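Long-range contact in Two-component system sensor histidine kinase (Bacteroides thetaiotaomicron, PDB 3OTT), which probably senses saccharides outside the cell through its extracellular beta-propeller region and relays the signal as a histidine kinase: residues 106-120 / 146-159. Numbering follows the deposited sequence.
Sequences RTMALQGDTLWLGAL and NTIYSIIRTKDNQI
Ile151 shows how a single branched side chain can join two stacked beta sheets: its longer branch, CG1 and CD1, meets Ala109 and Trp116, and its CG2 methyl meets Thr107. CD1 presses on Trp116 CB at 3.3 Å, CG1 rests against the methyl of Ala109, and CG2 meets Thr107 CG2 at 3.3 Å, closer than usual van der Waals contact. Thr107 adds a polar tie. The hydroxyl oxygen accepts the backbone N-H of Ile151 over 3.1 Å, in a rather bent bond (137°); a chi1 of 177° turns OG1 away from the threonine's own N, toward Ile151.

Gln111 fastens the other end. Its extended chain crosses Arg153 at about a right angle, CG lying against CD of the arginine, while CD of the glutamine sits 3.6 Å from Ile159 CD1. The amide is held at both ends: OE1 accepts Trp116 NE1 at 2.9 Å, almost in the indole plane, and NE2 donates to Asn157 OD1. That oxygen is gripped from opposite faces of its own amide plane, by Gln111 NE2 and by Arg153 NH1. The bond to Trp116 helps fix the indole, whose six-membered ring receives Ile159 CG2 over its face, 4.1 Å from the centroid. A leucine at Gln111 would probably leave the indole N-H without this acceptor and Asn157 OD1 with one donor fewer.

Where 148-153 begins, next to the end of 114-119, the backbones come closest: Ile148 N bonds to Ala119 O and Thr147 OG1 to Leu120 O, at 2.6 Å. Phe136 and Tyr170 also border Trp116, placing it between the two sheets. Strands 106-111 and 148-153, the first strands of successive four-stranded antiparallel sheets, run nearly parallel at 16°, the face-to-face packing of neighbouring blades in a beta-propeller.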
loop_
_atom_site.group_PDB
_atom_site.type_symbol
_atom_site.label_atom_id
_atom_site.label_comp_id
_atom_site.label_asym_id
_atom_site.label_seq_id
_atom_site.Cartn_x
_atom_site.Cartn_y
_atom_site.Cartn_z
ATOM N N ARG B 106 -20.702 26.196 1.661
ATOM C CA ARG B 106 -21.135 25.681 0.379
ATOM C C ARG B 106 -20.233 24.541 -0.045
ATOM O O ARG B 106 -20.642 23.696 -0.823
ATOM C CB ARG B 106 -21.108 26.767 -0.700
ATOM C CG ARG B 106 -22.204 27.795 -0.636
ATOM C CD ARG B 106 -23.581 27.180 -0.999
ATOM N NE ARG B 106 -24.651 28.184 -0.876
ATOM C CZ ARG B 106 -25.172 28.556 0.292
ATOM N NH1 ARG B 106 -24.706 28.025 1.429
ATOM N NH2 ARG B 106 -26.173 29.439 0.337
ATOM N N THR B 107 -19.011 24.474 0.472
ATOM C CA THR B 107 -18.080 23.465 -0.004
ATOM C C THR B 107 -17.053 23.174 1.046
ATOM O O THR B 107 -16.689 24.071 1.838
ATOM C CB THR B 107 -17.372 23.926 -1.361
ATOM O OG1 THR B 107 -16.418 22.939 -1.740
ATOM C CG2 THR B 107 -16.528 25.283 -1.159
ATOM N N MET B 108 -16.561 21.935 1.082
ATOM C CA MET B 108 -15.580 21.498 2.125
ATOM C C MET B 108 -14.580 20.541 1.521
ATOM O O MET B 108 -14.951 19.801 0.641
ATOM C CB MET B 108 -16.253 20.787 3.274
ATOM C CG MET B 108 -17.226 21.636 4.088
ATOM S SD MET B 108 -18.011 20.853 5.598
ATOM C CE MET B 108 -18.970 19.647 4.922
ATOM N N ALA B 109 -13.307 20.584 1.949
ATOM C CA ALA B 109 -12.301 19.645 1.452
ATOM C C ALA B 109 -11.276 19.483 2.517
ATOM O O ALA B 109 -10.791 20.496 3.073
ATOM C CB ALA B 109 -11.671 20.154 0.192
ATOM N N LEU B 110 -10.961 18.227 2.841
ATOM C CA LEU B 110 -9.889 17.912 3.814
ATOM C C LEU B 110 -8.495 17.916 3.183
ATOM O O LEU B 110 -8.334 17.461 2.034
ATOM C CB LEU B 110 -10.049 16.496 4.277
ATOM C CG LEU B 110 -10.804 16.270 5.542
ATOM C CD1 LEU B 110 -11.159 14.765 5.588
ATOM C CD2 LEU B 110 -9.946 16.738 6.760
ATOM N N GLN B 111 -7.510 18.366 3.950
ATOM C CA GLN B 111 -6.131 18.338 3.572
ATOM C C GLN B 111 -5.393 17.844 4.803
ATOM O O GLN B 111 -5.060 18.626 5.659
ATOM C CB GLN B 111 -5.627 19.741 3.142
ATOM C CG GLN B 111 -4.223 19.700 2.481
ATOM C CD GLN B 111 -3.645 21.051 2.251
ATOM O OE1 GLN B 111 -4.096 22.046 2.818
ATOM N NE2 GLN B 111 -2.666 21.116 1.380
ATOM N N GLY B 112 -5.193 16.521 4.918
ATOM C CA GLY B 112 -4.534 15.977 6.079
ATOM C C GLY B 112 -5.463 16.226 7.245
ATOM O O GLY B 112 -6.605 15.751 7.230
ATOM N N ASP B 113 -5.018 16.979 8.238
ATOM C CA ASP B 113 -5.867 17.213 9.412
ATOM C C ASP B 113 -6.357 18.639 9.468
ATOM O O ASP B 113 -6.603 19.164 10.512
ATOM C CB ASP B 113 -5.083 16.883 10.649
ATOM C CG ASP B 113 -5.967 16.390 11.791
ATOM O OD1 ASP B 113 -6.986 15.754 11.534
ATOM O OD2 ASP B 113 -5.607 16.632 12.949
ATOM N N THR B 114 -6.456 19.268 8.297
ATOM C CA THR B 114 -7.011 20.570 8.134
ATOM C C THR B 114 -8.226 20.490 7.198
ATOM O O THR B 114 -8.103 19.954 6.094
ATOM C CB THR B 114 -5.976 21.502 7.528
ATOM O OG1 THR B 114 -4.903 21.651 8.456
ATOM C CG2 THR B 114 -6.570 22.833 7.352
ATOM N N LEU B 115 -9.355 21.069 7.622
ATOM C CA LEU B 115 -10.562 21.149 6.794
ATOM C C LEU B 115 -10.716 22.565 6.202
ATOM O O LEU B 115 -10.810 23.548 6.944
ATOM C CB LEU B 115 -11.793 20.818 7.640
ATOM C CG LEU B 115 -13.174 20.731 6.963
ATOM C CD1 LEU B 115 -13.258 19.606 5.913
ATOM C CD2 LEU B 115 -14.299 20.605 7.929
ATOM N N TRP B 116 -10.730 22.637 4.864
ATOM C CA TRP B 116 -10.981 23.834 4.106
ATOM C C TRP B 116 -12.514 24.037 3.978
ATOM O O TRP B 116 -13.239 23.101 3.634
ATOM C CB TRP B 116 -10.361 23.717 2.694
ATOM C CG TRP B 116 -8.847 23.853 2.640
ATOM C CD1 TRP B 116 -7.922 22.866 2.891
ATOM C CD2 TRP B 116 -8.087 25.048 2.353
ATOM N NE1 TRP B 116 -6.648 23.365 2.767
ATOM C CE2 TRP B 116 -6.710 24.689 2.410
ATOM C CE3 TRP B 116 -8.426 26.354 1.998
ATOM C CZ2 TRP B 116 -5.665 25.615 2.162
ATOM C CZ3 TRP B 116 -7.375 27.302 1.764
ATOM C CH2 TRP B 116 -6.012 26.903 1.845
ATOM N N LEU B 117 -12.972 25.272 4.185
ATOM C CA LEU B 117 -14.380 25.647 4.166
ATOM C C LEU B 117 -14.502 26.780 3.196
ATOM O O LEU B 117 -13.807 27.806 3.328
ATOM C CB LEU B 117 -14.846 26.185 5.562
ATOM C CG LEU B 117 -14.557 25.303 6.789
ATOM C CD1 LEU B 117 -14.915 25.946 8.169
ATOM C CD2 LEU B 117 -15.280 23.910 6.599
ATOM N N GLY B 118 -15.395 26.610 2.227
ATOM C CA GLY B 118 -15.784 27.694 1.346
ATOM C C GLY B 118 -17.220 28.154 1.620
ATOM O O GLY B 118 -18.152 27.332 1.670
ATOM N N ALA B 119 -17.406 29.461 1.718
ATOM C CA ALA B 119 -18.685 30.040 2.088
ATOM C C ALA B 119 -19.091 31.185 1.155
ATOM O O ALA B 119 -18.312 31.624 0.307
ATOM C CB ALA B 119 -18.640 30.530 3.570
ATOM N N LEU B 120 -20.319 31.662 1.305
ATOM C CA LEU B 120 -20.827 32.726 0.465
ATOM C C LEU B 120 -20.030 33.989 0.663
ATOM O O LEU B 120 -19.951 34.806 -0.277
ATOM C CB LEU B 120 -22.310 33.003 0.725
ATOM C CG LEU B 120 -23.294 32.062 0.007
ATOM C CD1 LEU B 120 -24.716 32.655 -0.005
ATOM C CD2 LEU B 120 -22.842 31.704 -1.433
ATOM N N ASN B 146 -14.473 36.515 -2.675
ATOM C CA ASN B 146 -14.718 35.855 -1.375
ATOM C C ASN B 146 -15.898 34.883 -1.402
ATOM O O ASN B 146 -16.099 34.160 -0.440
ATOM C CB ASN B 146 -15.005 36.913 -0.291
ATOM C CG ASN B 146 -13.783 37.823 -0.033
ATOM O OD1 ASN B 146 -12.632 37.332 0.131
ATOM N ND2 ASN B 146 -14.015 39.154 -0.035
ATOM N N THR B 147 -16.688 34.888 -2.481
ATOM C CA THR B 147 -17.727 33.871 -2.675
ATOM C C THR B 147 -17.177 32.577 -3.280
ATOM O O THR B 147 -16.857 32.544 -4.465
ATOM C CB THR B 147 -18.896 34.409 -3.484
ATOM O OG1 THR B 147 -19.454 35.508 -2.768
ATOM C CG2 THR B 147 -20.030 33.363 -3.618
ATOM N N ILE B 148 -17.118 31.517 -2.468
ATOM C CA ILE B 148 -16.512 30.244 -2.812
ATOM C C ILE B 148 -17.562 29.205 -3.114
ATOM O O ILE B 148 -18.457 28.984 -2.282
ATOM C CB ILE B 148 -15.703 29.703 -1.613
ATOM C CG1 ILE B 148 -14.815 30.789 -1.005
ATOM C CG2 ILE B 148 -14.853 28.485 -2.018
ATOM C CD1 ILE B 148 -13.838 31.472 -2.009
ATOM N N TYR B 149 -17.465 28.550 -4.274
ATOM C CA TYR B 149 -18.412 27.478 -4.613
ATOM C C TYR B 149 -17.832 26.070 -4.608
ATOM O O TYR B 149 -18.564 25.118 -4.551
ATOM C CB TYR B 149 -19.097 27.715 -5.981
ATOM C CG TYR B 149 -19.938 28.939 -6.024
ATOM C CD1 TYR B 149 -20.927 29.176 -5.041
ATOM C CD2 TYR B 149 -19.790 29.843 -7.041
ATOM C CE1 TYR B 149 -21.731 30.285 -5.096
ATOM C CE2 TYR B 149 -20.548 30.978 -7.090
ATOM C CZ TYR B 149 -21.543 31.195 -6.122
ATOM O OH TYR B 149 -22.295 32.344 -6.188
ATOM N N SER B 150 -16.528 25.940 -4.782
ATOM C CA SER B 150 -15.939 24.617 -4.953
ATOM C C SER B 150 -14.501 24.652 -4.527
ATOM O O SER B 150 -13.784 25.601 -4.815
ATOM C CB SER B 150 -15.996 24.186 -6.422
ATOM O OG SER B 150 -15.587 22.794 -6.477
ATOM N N ILE B 151 -14.121 23.659 -3.756
ATOM C CA ILE B 151 -12.748 23.453 -3.366
ATOM C C ILE B 151 -12.354 21.993 -3.366
ATOM O O ILE B 151 -13.172 21.144 -2.953
ATOM C CB ILE B 151 -12.231 24.268 -2.131
ATOM C CG1 ILE B 151 -11.235 23.444 -1.365
ATOM C CG2 ILE B 151 -13.281 24.818 -1.234
ATOM C CD1 ILE B 151 -10.381 24.260 -0.568
ATOM N N ILE B 152 -11.162 21.719 -3.937
ATOM C CA ILE B 152 -10.606 20.362 -3.989
ATOM C C ILE B 152 -9.143 20.280 -3.642
ATOM O O ILE B 152 -8.359 21.226 -3.840
ATOM C CB ILE B 152 -10.813 19.623 -5.372
ATOM C CG1 ILE B 152 -10.135 20.391 -6.484
ATOM C CG2 ILE B 152 -12.319 19.243 -5.636
ATOM C CD1 ILE B 152 -9.825 19.560 -7.746
ATOM N N ARG B 153 -8.778 19.115 -3.134
ATOM C CA ARG B 153 -7.384 18.792 -2.921
ATOM C C ARG B 153 -7.014 17.747 -3.934
ATOM O O ARG B 153 -7.716 16.751 -4.037
ATOM C CB ARG B 153 -7.122 18.223 -1.504
ATOM C CG ARG B 153 -5.607 18.075 -1.250
ATOM C CD ARG B 153 -5.263 17.310 0.012
ATOM N NE ARG B 153 -5.235 15.908 -0.280
ATOM C CZ ARG B 153 -4.156 15.126 -0.318
ATOM N NH1 ARG B 153 -2.946 15.554 0.001
ATOM N NH2 ARG B 153 -4.337 13.865 -0.649
ATOM N N THR B 154 -5.949 17.975 -4.697
ATOM C CA THR B 154 -5.381 16.922 -5.557
ATOM C C THR B 154 -4.427 15.955 -4.802
ATOM O O THR B 154 -3.986 16.260 -3.697
ATOM C CB THR B 154 -4.636 17.509 -6.759
ATOM O OG1 THR B 154 -3.629 18.396 -6.298
ATOM C CG2 THR B 154 -5.575 18.259 -7.722
ATOM N N LYS B 155 -4.111 14.806 -5.417
ATOM C CA LYS B 155 -3.179 13.786 -4.892
ATOM C C LYS B 155 -1.788 14.339 -4.593
ATOM O O LYS B 155 -1.077 13.837 -3.729
ATOM C CB LYS B 155 -3.050 12.651 -5.893
ATOM C CG LYS B 155 -3.767 11.380 -5.492
ATOM C CD LYS B 155 -5.232 11.606 -4.969
ATOM C CE LYS B 155 -5.733 10.307 -4.331
ATOM N NZ LYS B 155 -7.194 10.392 -4.111
ATOM N N ASP B 156 -1.411 15.385 -5.298
ATOM C CA ASP B 156 -0.105 16.014 -5.093
ATOM C C ASP B 156 -0.275 17.174 -4.136
ATOM O O ASP B 156 0.574 18.012 -4.036
ATOM C CB ASP B 156 0.442 16.487 -6.442
ATOM C CG ASP B 156 -0.656 17.103 -7.322
ATOM O OD1 ASP B 156 -1.173 18.196 -6.972
ATOM O OD2 ASP B 156 -1.059 16.468 -8.347
ATOM N N ASN B 157 -1.400 17.203 -3.428
ATOM C CA ASN B 157 -1.575 18.091 -2.260
ATOM C C ASN B 157 -1.675 19.581 -2.632
ATOM O O ASN B 157 -1.315 20.425 -1.851
ATOM C CB ASN B 157 -0.466 17.923 -1.207
ATOM C CG ASN B 157 -0.924 18.356 0.202
ATOM O OD1 ASN B 157 -2.077 18.145 0.593
ATOM N ND2 ASN B 157 -0.023 18.968 0.955
ATOM N N GLN B 158 -2.163 19.886 -3.821
ATOM C CA GLN B 158 -2.467 21.261 -4.221
ATOM C C GLN B 158 -3.915 21.579 -3.858
ATOM O O GLN B 158 -4.759 20.659 -3.837
ATOM C CB GLN B 158 -2.325 21.388 -5.747
ATOM C CG GLN B 158 -0.887 21.223 -6.247
ATOM C CD GLN B 158 -0.088 22.469 -6.017
ATOM O OE1 GLN B 158 0.300 22.753 -4.896
ATOM N NE2 GLN B 158 0.114 23.261 -7.071
ATOM N N ILE B 159 -4.218 22.871 -3.636
ATOM C CA ILE B 159 -5.574 23.285 -3.331
ATOM C C ILE B 159 -6.108 24.200 -4.397
ATOM O O ILE B 159 -5.556 25.291 -4.606
ATOM C CB ILE B 159 -5.676 23.977 -1.958
ATOM C CG1 ILE B 159 -5.097 23.111 -0.821
ATOM C CG2 ILE B 159 -7.058 24.443 -1.693
ATOM C CD1 ILE B 159 -5.897 21.848 -0.477
#